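Local coordinates for anopheles Plasmodium-responsive Leucine-rich repeat protein 1B (Anopheles gambiae, PDB 4XGO) that probably serves in mosquito immune defence against Plasmodium together with LRIM1, here represented by its leucine-rich repeat domain, at residues Arg55-Arg60 with Asp79-Ser84; Thr132-Ala137 with Asn150-Leu155; Pro140-Val145 with Ala156-Val161; Asn169-Val174 with Gln188-Thr193. All blocks are in the same frame, centred on the assembly; numbering follows the deposited sequence.

Contact 1 (Arg55-Arg60 with Asp79-Ser84); sequences RFNVIR and DRNDLS. With ACT (acetate ion), chain F.
Arg55 and Asp79 join by a salt bridge in which the two flat groups stand nearly perpendicular, their planes 82° apart. NE of Arg55 donates to OD2 of Asp79 over 3.0 Å, reaching the oxygen from above the carboxylate plane, and a bend in the arginine chain (chi3 81°) carries the guanidinium over to it. One face of that guanidinium receives CE2 of Phe56 near its rim. The Phe56 ring also meets the aliphatic CB and CG of Arg80, with CG 3.5 Å from CE1, while the Arg80 guanidinium passes beyond the ring. There its NE and NH2 both grip OXT of an acetate, probably left from crystallisation, whose other oxygen O lies 2.9 Å from Arg55 NH2, so the anion sits between two arginines.

Further along, Asn81, in the asparagine position of its leucine-rich repeat, turns its amide inward. Its OD1 receives the N-H of Ile59 at 3.0 Å, and ND2 is held by Met54 O and Leu78 O, so an asparagine, donor and acceptor in one, suits the place. The chain returns the bond: Asp82 N reaches Ile59 O at 2.8 Å. Ile59 CG2 rests alongside Leu83 CD2 (4.0 Å), both pointing the same way. At the far end NH1 of Arg60 donates to Ser84 OG over 2.7 Å, in the guanidinium plane.

Asp79 is steadied through OD1 by Ser101 and Ser103, and Arg55 NH1 bonds Gly32 O of the second subunit, where Phe56 stacks on its own copy. The two segments are turns of consecutive solenoid coils, following strands 51-53 and 75-77, and Ile59 packs on strand 35-38.

Contact 2 (Thr132-Ala137 with Asn150-Leu155); sequences THVDLA and NLLSTL
Thr132 and Leu152 mark the closest approach of the two backbones, with their CA atoms 4.6 Å apart. From there the chains run in roughly the same sense, their end-to-end directions differing by 30°. Three waters bridge the backbones. One molecule donates to Thr132 O and accepts from Ser153 N, another accepts from Val134 N and reaches Thr154 O only weakly, and a third lies 2.8 Å from Val134 O and 2.9 Å from Thr154 O. Peptide groups too far apart to pair directly are thus partly linked through solvent.

These are two successive coils of a leucine-rich repeat solenoid, each following a strand of the long parallel array (123-125 and 144-146). Asn150 occupies the asparagine position of its repeat and binds Leu131 N through OD1, a bond that ties the coils together just ahead of Thr132.

The side chains supply the rest as apolar packing. Leu152 is the wedge: CD2 sits 3.7 Å from both Thr132 C and His133 N, and also touches Val134 CG1 at 3.9 Å. Val134 meets it with that methyl because CG1 lies between the backbone N and the carbonyl carbon (chi1 55°). A short beta-branched residue suits this buried place, where its methyl meets Leu152. Further along, the tips of Leu136 and Leu155 approach at an oblique angle, CD1 to CD1 at 4.2 Å. At the solvent edge the methyl CG2 of Thr132 rests on Leu151 CB, 3.9 Å away, while its OG1 turns to a weak bond with Glu108 O.

Contact 3 (Pro140-Val145 with Ala156-Val161); sequences PSLFHV and AIPIAV. Unlike the reference sequence in segment 156-161: Ala156 (reference Val).
The pyrrolidine rings of Pro158 and Pro140 each touch the opposite segment through one ring carbon. Pro158 presents its CG corner to CD1 of Leu142 at 4.1 Å, and Pro140 presents CB to CG2 of Ile159 at 4.0 Å. Proline suits both places, since its ring offers a rigid apolar surface at a turn.

The carbonyl oxygen of Leu142 is met by the CA-H of Val161 (CA to O 3.3 Å). One water also joins the turns: it donates to Pro140 O and to Leu142 O, and accepts from Ala160 N at 3.0 Å.

The two turns are equivalent parts of neighbouring coils in the leucine-rich repeat solenoid, each leading into a strand of the long parallel array, 144-146 and then 163-165.

Where the chains enter those strands, Val161 takes over. Its CG2 extends anti to the backbone N (chi1 61° for CG1), which sets this methyl 3.4 Å from Phe143 O and 4.0 Å from CG2 of Val145. The two valines cross at about a right angle, and Val145 also packs onto Leu164.

Contact 4 (Asn169-Val174 with Gln188-Thr193); sequences NTINVV and QHNNLT
Ile171 and Asn190 meet in the turns of two successive leucine-rich repeat coils, which follow strands 163-165 and 184-186; Asn169 and Asn190 hold the asparagine position of the repeat consensus. Asn191 N donates to Ile171 O at 2.8 Å. OD1 of Asn190 in turn points at Ile171 N, 2.9 Å away and nearly straight at 171°, although the oxygen sits so close to a neighbour in the model that its exact place is less sure. ND2 of the same amide is held by Leu187 O and Ala166 O.

Asn191 lies alongside Thr170, the two pointing the same way, with ND2 3.4 Å from Thr170 CB. A water that donates to Asn169 O accepts a weak bond from this ND2. Thr170 finds its own polar partner in Ser153 OG.

Leu192 brings CD2 to Val174 CG2 at 4.1 Å and to Ile171 CG2 at 4.3 Å. Branched aliphatics suit this position, where methyls of adjacent coils must mesh. Near the end of the turns a second water spans Asn172 O and Thr193 N.

An asparagine amide, donor and acceptor together, probably helps to satisfy backbone groups of both coils, while the leucine and its aliphatic neighbours pack beside it.

How the contacts relate
Contacts 2, 3 and 4 form one continuous patch near the middle of the solenoid, whereas contact 1 stands apart toward its N-terminal end, with its centre 21 Å from that of contact 2 and nearest atoms about 9 Å apart. Contacts 2 and 4 are joined through strands 154-156 and 173-175, where Leu155 N lies 2.8 Å from Val173 O, probably as a hydrogen bond. Contact 3 abuts contact 2 where Leu136 O packs on Pro158 CB at 3.5 Å, and touches contact 4 through Ile157 CD1 and Val174 CG1. A bound N-acetylglucosamine lies about 7 Å from the side chain of Arg80, 8 Å from His144, 9 Å from His189 and 12 Å from Leu152.

Contact 1 (Arg55-Arg60 with Asp79-Ser84)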
# COMPACT_ATOMS: atom_id res chain seq x y z
N ARG A 55 7.65 9.01 -10.80
CA ARG A 55 7.09 8.06 -9.84
C ARG A 55 5.94 8.72 -9.04
O ARG A 55 5.90 9.94 -8.90
CB ARG A 55 8.17 7.66 -8.81
CG ARG A 55 9.52 7.20 -9.33
CD ARG A 55 10.51 7.01 -8.16
NE ARG A 55 10.27 5.72 -7.52
CZ ARG A 55 10.45 5.41 -6.24
NH1 ARG A 55 10.87 6.28 -5.35
NH2 ARG A 55 10.17 4.18 -5.84
N PHE A 56 5.01 7.89 -8.57
CA PHE A 56 3.93 8.32 -7.68
C PHE A 56 3.04 9.37 -8.31
O PHE A 56 2.71 10.39 -7.69
CB PHE A 56 4.48 8.82 -6.33
CG PHE A 56 5.38 7.84 -5.63
CD1 PHE A 56 4.84 6.80 -4.92
CD2 PHE A 56 6.75 8.01 -5.64
CE1 PHE A 56 5.67 5.92 -4.23
CE2 PHE A 56 7.58 7.13 -4.97
CZ PHE A 56 7.04 6.08 -4.28
N ASN A 57 2.66 9.13 -9.56
CA ASN A 57 1.69 9.97 -10.23
C ASN A 57 0.46 9.12 -10.52
O ASN A 57 0.24 8.08 -9.89
CB ASN A 57 2.32 10.58 -11.49
CG ASN A 57 3.26 11.73 -11.17
OD1 ASN A 57 2.83 12.78 -10.66
ND2 ASN A 57 4.53 11.55 -11.47
N VAL A 58 -0.37 9.54 -11.47
CA VAL A 58 -1.56 8.76 -11.82
C VAL A 58 -1.62 8.57 -13.33
O VAL A 58 -2.68 8.65 -13.94
CB VAL A 58 -2.86 9.38 -11.24
CG1 VAL A 58 -2.93 9.14 -9.74
CG2 VAL A 58 -2.94 10.86 -11.55
N ILE A 59 -0.47 8.27 -13.92
CA ILE A 59 -0.33 8.18 -15.36
C ILE A 59 -0.98 6.89 -15.84
O ILE A 59 -0.66 5.80 -15.36
CB ILE A 59 1.15 8.24 -15.79
CG1 ILE A 59 1.78 9.59 -15.41
CG2 ILE A 59 1.27 8.00 -17.29
CD1 ILE A 59 3.30 9.56 -15.34
N ARG A 60 -1.91 7.02 -16.79
CA ARG A 60 -2.67 5.87 -17.31
C ARG A 60 -2.12 5.35 -18.63
O ARG A 60 -2.16 4.14 -18.89
CB ARG A 60 -4.14 6.27 -17.45
CG ARG A 60 -5.06 5.17 -17.93
CD ARG A 60 -5.29 4.08 -16.91
NE ARG A 60 -6.01 2.97 -17.54
CZ ARG A 60 -5.43 1.97 -18.22
NH1 ARG A 60 -4.11 1.91 -18.35
NH2 ARG A 60 -6.20 1.03 -18.76
N ASP A 79 7.61 4.17 -11.42
CA ASP A 79 6.99 3.34 -10.39
C ASP A 79 5.76 4.02 -9.84
O ASP A 79 5.71 5.25 -9.77
CB ASP A 79 7.94 3.04 -9.24
CG ASP A 79 9.34 2.75 -9.70
OD1 ASP A 79 9.68 1.59 -10.03
OD2 ASP A 79 10.09 3.74 -9.77
N ARG A 80 4.76 3.23 -9.46
CA ARG A 80 3.56 3.74 -8.80
C ARG A 80 2.77 4.66 -9.70
O ARG A 80 2.60 5.85 -9.41
CB ARG A 80 3.90 4.44 -7.48
CG ARG A 80 4.48 3.52 -6.45
CD ARG A 80 3.38 2.79 -5.73
NE ARG A 80 3.95 1.91 -4.72
CZ ARG A 80 3.25 1.11 -3.93
NH1 ARG A 80 1.93 1.05 -4.03
NH2 ARG A 80 3.89 0.35 -3.05
N ASN A 81 2.32 4.09 -10.81
CA ASN A 81 1.39 4.77 -11.72
C ASN A 81 0.31 3.75 -12.12
O ASN A 81 0.16 2.71 -11.47
CB ASN A 81 2.15 5.34 -12.91
CG ASN A 81 2.79 6.67 -12.60
OD1 ASN A 81 2.10 7.69 -12.50
ND2 ASN A 81 4.11 6.67 -12.47
N ASP A 82 -0.45 4.06 -13.16
CA ASP A 82 -1.59 3.24 -13.53
C ASP A 82 -1.46 2.68 -14.94
O ASP A 82 -2.46 2.44 -15.60
CB ASP A 82 -2.87 4.07 -13.41
CG ASP A 82 -3.12 4.54 -12.00
OD1 ASP A 82 -2.84 3.78 -11.06
OD2 ASP A 82 -3.61 5.66 -11.81
N LEU A 83 -0.24 2.41 -15.38
CA LEU A 83 -0.04 1.90 -16.73
C LEU A 83 -0.47 0.43 -16.80
O LEU A 83 -0.20 -0.35 -15.89
CB LEU A 83 1.41 2.01 -17.15
CG LEU A 83 1.96 3.44 -17.17
CD1 LEU A 83 3.47 3.36 -17.21
CD2 LEU A 83 1.41 4.20 -18.37
N SER A 84 -1.18 0.08 -17.88
CA SER A 84 -1.56 -1.32 -18.13
C SER A 84 -0.80 -1.92 -19.33
O SER A 84 -0.73 -3.14 -19.46
CB SER A 84 -3.07 -1.47 -18.29
OG SER A 84 -3.57 -0.58 -19.26
C ACT F . 7.55 1.88 -4.58
O ACT F . 8.60 2.43 -4.20
OXT ACT F . 6.56 1.67 -3.84
CH3 ACT F . 7.48 1.47 -6.01
O HOH W 1 -1.04 5.58 -9.21
O HOH W 2 -1.47 1.82 -20.22

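Contact 2 (Thr132-Ala137 with Asn150-Leu155)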
# COMPACT_ATOMS: atom_id res chain seq x y z
N THR A 132 2.03 -11.36 -17.25
CA THR A 132 1.98 -12.77 -17.66
C THR A 132 3.00 -13.10 -18.73
O THR A 132 3.20 -14.27 -19.07
CB THR A 132 0.59 -13.11 -18.20
OG1 THR A 132 0.28 -12.21 -19.27
CG2 THR A 132 -0.45 -13.00 -17.09
N HIS A 133 3.62 -12.08 -19.31
CA HIS A 133 4.62 -12.28 -20.32
C HIS A 133 5.67 -11.18 -20.25
O HIS A 133 5.34 -10.00 -20.31
CB HIS A 133 3.99 -12.24 -21.71
CG HIS A 133 4.98 -12.42 -22.82
ND1 HIS A 133 5.42 -13.66 -23.22
CD2 HIS A 133 5.65 -11.51 -23.57
CE1 HIS A 133 6.30 -13.51 -24.20
NE2 HIS A 133 6.46 -12.22 -24.42
N VAL A 134 6.93 -11.59 -20.13
CA VAL A 134 8.07 -10.75 -20.39
C VAL A 134 9.26 -11.65 -20.73
O VAL A 134 9.67 -12.46 -19.90
CB VAL A 134 8.40 -9.78 -19.23
CG1 VAL A 134 8.59 -10.50 -17.91
CG2 VAL A 134 9.63 -8.95 -19.60
N ASP A 135 9.78 -11.52 -21.94
CA ASP A 135 10.93 -12.33 -22.37
C ASP A 135 12.23 -11.60 -22.07
O ASP A 135 12.77 -10.87 -22.91
CB ASP A 135 10.85 -12.70 -23.86
CG ASP A 135 11.94 -13.70 -24.27
OD1 ASP A 135 12.88 -13.92 -23.48
OD2 ASP A 135 11.85 -14.28 -25.38
N LEU A 136 12.72 -11.79 -20.84
CA LEU A 136 13.94 -11.13 -20.39
C LEU A 136 15.17 -11.61 -21.14
O LEU A 136 16.15 -10.88 -21.26
CB LEU A 136 14.15 -11.36 -18.87
CG LEU A 136 13.03 -10.90 -17.94
CD1 LEU A 136 13.20 -11.53 -16.55
CD2 LEU A 136 13.00 -9.38 -17.88
N ALA A 137 15.10 -12.84 -21.66
CA ALA A 137 16.23 -13.47 -22.34
C ALA A 137 16.62 -12.76 -23.63
O ALA A 137 17.73 -12.92 -24.12
CB ALA A 137 15.91 -14.94 -22.62
N ASN A 150 4.27 -10.81 -9.74
CA ASN A 150 3.59 -10.78 -11.02
C ASN A 150 2.84 -12.10 -11.21
O ASN A 150 2.60 -12.83 -10.21
CB ASN A 150 4.61 -10.45 -12.10
CG ASN A 150 4.87 -8.97 -12.20
OD1 ASN A 150 3.96 -8.21 -12.55
ND2 ASN A 150 6.07 -8.55 -11.90
N LEU A 151 2.46 -12.40 -12.45
CA LEU A 151 1.71 -13.62 -12.78
C LEU A 151 2.42 -14.47 -13.81
O LEU A 151 1.77 -15.08 -14.69
CB LEU A 151 0.33 -13.24 -13.29
CG LEU A 151 -0.52 -12.48 -12.27
CD1 LEU A 151 -1.74 -11.85 -12.93
CD2 LEU A 151 -0.93 -13.35 -11.11
N LEU A 152 3.74 -14.51 -13.72
CA LEU A 152 4.56 -15.21 -14.71
C LEU A 152 4.52 -16.71 -14.45
O LEU A 152 4.54 -17.13 -13.30
CB LEU A 152 6.01 -14.72 -14.67
CG LEU A 152 6.26 -13.25 -15.02
CD1 LEU A 152 7.70 -12.86 -14.72
CD2 LEU A 152 5.89 -12.98 -16.48
N SER A 153 4.45 -17.50 -15.51
CA SER A 153 4.51 -18.96 -15.38
C SER A 153 5.78 -19.51 -15.99
O SER A 153 6.20 -20.61 -15.65
CB SER A 153 3.28 -19.61 -16.01
OG SER A 153 2.12 -19.32 -15.25
N THR A 154 6.39 -18.77 -16.92
CA THR A 154 7.64 -19.20 -17.52
C THR A 154 8.66 -18.10 -17.27
O THR A 154 8.35 -16.92 -17.43
CB THR A 154 7.48 -19.46 -19.02
OG1 THR A 154 6.55 -20.54 -19.20
CG2 THR A 154 8.81 -19.83 -19.65
N LEU A 155 9.86 -18.48 -16.87
CA LEU A 155 10.93 -17.49 -16.63
C LEU A 155 12.08 -17.75 -17.58
O LEU A 155 12.79 -18.75 -17.44
CB LEU A 155 11.40 -17.55 -15.18
CG LEU A 155 12.51 -16.58 -14.79
CD1 LEU A 155 12.00 -15.14 -14.86
CD2 LEU A 155 13.04 -16.90 -13.41
O HOH W 3 4.78 -16.46 -18.17
O HOH W 4 6.99 -14.73 -19.80
O HOH W 5 9.84 -14.55 -18.05

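Contact 3 (Pro140-Val145 with Ala156-Val161)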
# COMPACT_ATOMS: atom_id res chain seq x y z
N PRO A 140 20.22 -9.14 -23.38
CA PRO A 140 21.47 -9.65 -22.81
C PRO A 140 22.31 -8.67 -21.99
O PRO A 140 23.23 -9.09 -21.27
CB PRO A 140 22.23 -10.18 -24.05
CG PRO A 140 21.66 -9.45 -25.18
CD PRO A 140 20.23 -9.16 -24.86
N SER A 141 21.98 -7.38 -22.06
CA SER A 141 22.66 -6.36 -21.28
C SER A 141 22.23 -6.41 -19.81
O SER A 141 22.88 -5.81 -18.96
CB SER A 141 22.41 -4.97 -21.86
OG SER A 141 21.03 -4.71 -22.05
N LEU A 142 21.15 -7.12 -19.50
CA LEU A 142 20.63 -7.09 -18.11
C LEU A 142 21.62 -7.62 -17.09
O LEU A 142 22.27 -8.64 -17.30
CB LEU A 142 19.29 -7.84 -17.99
CG LEU A 142 18.10 -7.17 -18.66
CD1 LEU A 142 16.89 -8.09 -18.66
CD2 LEU A 142 17.73 -5.83 -18.03
N PHE A 143 21.73 -6.90 -15.97
CA PHE A 143 22.63 -7.23 -14.88
C PHE A 143 21.83 -7.49 -13.60
O PHE A 143 22.14 -8.42 -12.85
CB PHE A 143 23.61 -6.06 -14.69
CG PHE A 143 24.63 -6.29 -13.61
CD1 PHE A 143 25.62 -7.25 -13.76
CD2 PHE A 143 24.64 -5.50 -12.46
CE1 PHE A 143 26.56 -7.46 -12.76
CE2 PHE A 143 25.57 -5.71 -11.46
CZ PHE A 143 26.54 -6.68 -11.62
N HIS A 144 20.84 -6.62 -13.32
CA HIS A 144 20.00 -6.74 -12.12
C HIS A 144 18.56 -6.64 -12.57
O HIS A 144 18.19 -5.66 -13.23
CB HIS A 144 20.26 -5.60 -11.14
CG HIS A 144 21.44 -5.81 -10.25
ND1 HIS A 144 21.66 -5.04 -9.13
CD2 HIS A 144 22.45 -6.72 -10.29
CE1 HIS A 144 22.76 -5.45 -8.53
NE2 HIS A 144 23.26 -6.46 -9.22
N VAL A 145 17.74 -7.65 -12.24
CA VAL A 145 16.38 -7.69 -12.69
C VAL A 145 15.43 -8.08 -11.54
O VAL A 145 15.72 -9.01 -10.78
CB VAL A 145 16.21 -8.73 -13.82
CG1 VAL A 145 14.76 -8.81 -14.21
CG2 VAL A 145 17.07 -8.35 -15.03
N ALA A 156 12.27 -16.86 -18.55
CA ALA A 156 13.43 -16.90 -19.41
C ALA A 156 14.52 -16.03 -18.79
O ALA A 156 14.35 -14.84 -18.63
CB ALA A 156 13.08 -16.40 -20.80
N ILE A 157 15.63 -16.64 -18.41
CA ILE A 157 16.71 -15.92 -17.75
C ILE A 157 17.73 -15.50 -18.80
O ILE A 157 18.22 -16.35 -19.55
CB ILE A 157 17.35 -16.79 -16.65
CG1 ILE A 157 16.31 -17.09 -15.56
CG2 ILE A 157 18.55 -16.07 -16.03
CD1 ILE A 157 16.78 -17.97 -14.45
N PRO A 158 18.07 -14.20 -18.86
CA PRO A 158 19.08 -13.76 -19.83
C PRO A 158 20.49 -14.29 -19.51
O PRO A 158 20.74 -14.83 -18.42
CB PRO A 158 19.01 -12.22 -19.77
CG PRO A 158 18.39 -11.92 -18.46
CD PRO A 158 17.49 -13.07 -18.10
N ILE A 159 21.39 -14.11 -20.46
CA ILE A 159 22.66 -14.83 -20.48
C ILE A 159 23.67 -14.36 -19.42
O ILE A 159 24.56 -15.12 -19.05
CB ILE A 159 23.30 -14.75 -21.89
CG1 ILE A 159 24.34 -15.86 -22.08
CG2 ILE A 159 23.86 -13.36 -22.17
CD1 ILE A 159 24.65 -16.12 -23.53
N ALA A 160 23.55 -13.12 -18.97
CA ALA A 160 24.56 -12.54 -18.07
C ALA A 160 24.00 -11.76 -16.89
O ALA A 160 24.73 -11.00 -16.26
CB ALA A 160 25.50 -11.65 -18.88
N VAL A 161 22.73 -11.94 -16.57
CA VAL A 161 22.17 -11.34 -15.36
C VAL A 161 22.87 -11.91 -14.13
O VAL A 161 23.13 -13.12 -14.05
CB VAL A 161 20.62 -11.49 -15.29
CG1 VAL A 161 20.18 -12.95 -15.28
CG2 VAL A 161 20.05 -10.77 -14.08
O HOH W 6 22.01 -10.61 -19.23

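Contact 4 (Asn169-Val174 with Gln188-Thr193)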
# COMPACT_ATOMS: atom_id res chain seq x y z
N ASN A 169 5.55 -15.32 -8.06
CA ASN A 169 4.91 -15.48 -9.37
C ASN A 169 4.22 -16.85 -9.36
O ASN A 169 3.94 -17.36 -8.27
CB ASN A 169 5.94 -15.35 -10.48
CG ASN A 169 6.18 -13.90 -10.88
OD1 ASN A 169 5.40 -13.32 -11.65
ND2 ASN A 169 7.23 -13.30 -10.33
N THR A 170 3.93 -17.42 -10.52
CA THR A 170 3.42 -18.81 -10.61
C THR A 170 4.32 -19.63 -11.52
O THR A 170 3.86 -20.43 -12.37
CB THR A 170 1.95 -18.86 -11.12
OG1 THR A 170 1.83 -18.27 -12.41
CG2 THR A 170 1.04 -18.14 -10.16
N ILE A 171 5.63 -19.44 -11.36
CA ILE A 171 6.60 -20.00 -12.29
C ILE A 171 6.70 -21.52 -12.12
O ILE A 171 6.90 -21.99 -11.00
CB ILE A 171 7.97 -19.33 -12.10
CG1 ILE A 171 7.89 -17.86 -12.54
CG2 ILE A 171 9.07 -20.02 -12.86
CD1 ILE A 171 9.01 -17.00 -11.99
N ASN A 172 6.52 -22.25 -13.22
CA ASN A 172 6.79 -23.71 -13.24
C ASN A 172 7.86 -24.14 -14.25
O ASN A 172 8.23 -25.31 -14.31
CB ASN A 172 5.49 -24.47 -13.46
CG ASN A 172 4.73 -24.00 -14.69
OD1 ASN A 172 5.29 -23.48 -15.63
ND2 ASN A 172 3.43 -24.20 -14.66
N VAL A 173 8.34 -23.20 -15.06
CA VAL A 173 9.35 -23.45 -16.07
C VAL A 173 10.41 -22.36 -16.05
O VAL A 173 10.08 -21.18 -16.14
CB VAL A 173 8.71 -23.46 -17.49
CG1 VAL A 173 9.77 -23.52 -18.58
CG2 VAL A 173 7.74 -24.63 -17.62
N VAL A 174 11.66 -22.78 -16.00
CA VAL A 174 12.80 -21.88 -16.13
C VAL A 174 13.56 -22.27 -17.39
O VAL A 174 13.84 -23.46 -17.60
CB VAL A 174 13.73 -21.99 -14.92
CG1 VAL A 174 14.98 -21.13 -15.12
CG2 VAL A 174 13.00 -21.63 -13.64
N GLN A 188 11.41 -17.81 -4.54
CA GLN A 188 10.49 -18.25 -3.50
C GLN A 188 9.06 -17.85 -3.86
O GLN A 188 8.85 -16.83 -4.55
CB GLN A 188 10.90 -17.71 -2.12
CG GLN A 188 10.80 -16.21 -1.90
CD GLN A 188 12.02 -15.42 -2.34
OE1 GLN A 188 12.86 -15.89 -3.10
NE2 GLN A 188 12.13 -14.19 -1.81
N HIS A 189 8.09 -18.68 -3.46
CA HIS A 189 6.68 -18.44 -3.71
C HIS A 189 6.41 -18.53 -5.21
O HIS A 189 6.05 -17.54 -5.86
CB HIS A 189 6.18 -17.10 -3.12
CG HIS A 189 6.18 -17.05 -1.62
ND1 HIS A 189 5.14 -17.53 -0.85
CD2 HIS A 189 7.11 -16.59 -0.75
CE1 HIS A 189 5.43 -17.35 0.43
NE2 HIS A 189 6.62 -16.79 0.52
N ASN A 190 6.64 -19.73 -5.75
CA ASN A 190 6.35 -20.04 -7.13
C ASN A 190 5.75 -21.44 -7.22
O ASN A 190 5.28 -21.97 -6.20
CB ASN A 190 7.60 -19.86 -7.99
CG ASN A 190 7.74 -18.43 -8.48
OD1 ASN A 190 6.86 -17.93 -9.18
ND2 ASN A 190 8.79 -17.75 -8.05
N ASN A 191 5.76 -22.01 -8.42
CA ASN A 191 5.16 -23.34 -8.64
C ASN A 191 6.13 -24.36 -9.24
O ASN A 191 5.76 -25.21 -10.07
CB ASN A 191 3.94 -23.13 -9.51
CG ASN A 191 2.79 -22.51 -8.73
OD1 ASN A 191 2.01 -23.22 -8.07
ND2 ASN A 191 2.68 -21.22 -8.77
N LEU A 192 7.38 -24.29 -8.79
CA LEU A 192 8.42 -25.17 -9.29
C LEU A 192 8.22 -26.58 -8.76
O LEU A 192 7.91 -26.76 -7.59
CB LEU A 192 9.82 -24.66 -8.93
CG LEU A 192 10.22 -23.37 -9.65
CD1 LEU A 192 11.42 -22.78 -8.94
CD2 LEU A 192 10.49 -23.65 -11.12
N THR A 193 8.36 -27.55 -9.68
CA THR A 193 8.36 -28.97 -9.33
C THR A 193 9.66 -29.68 -9.74
O THR A 193 9.83 -30.88 -9.49
CB THR A 193 7.16 -29.71 -9.96
OG1 THR A 193 7.17 -29.51 -11.37
CG2 THR A 193 5.85 -29.17 -9.40
O HOH W 7 2.63 -19.30 -6.79
O HOH W 8 9.01 -27.01 -12.45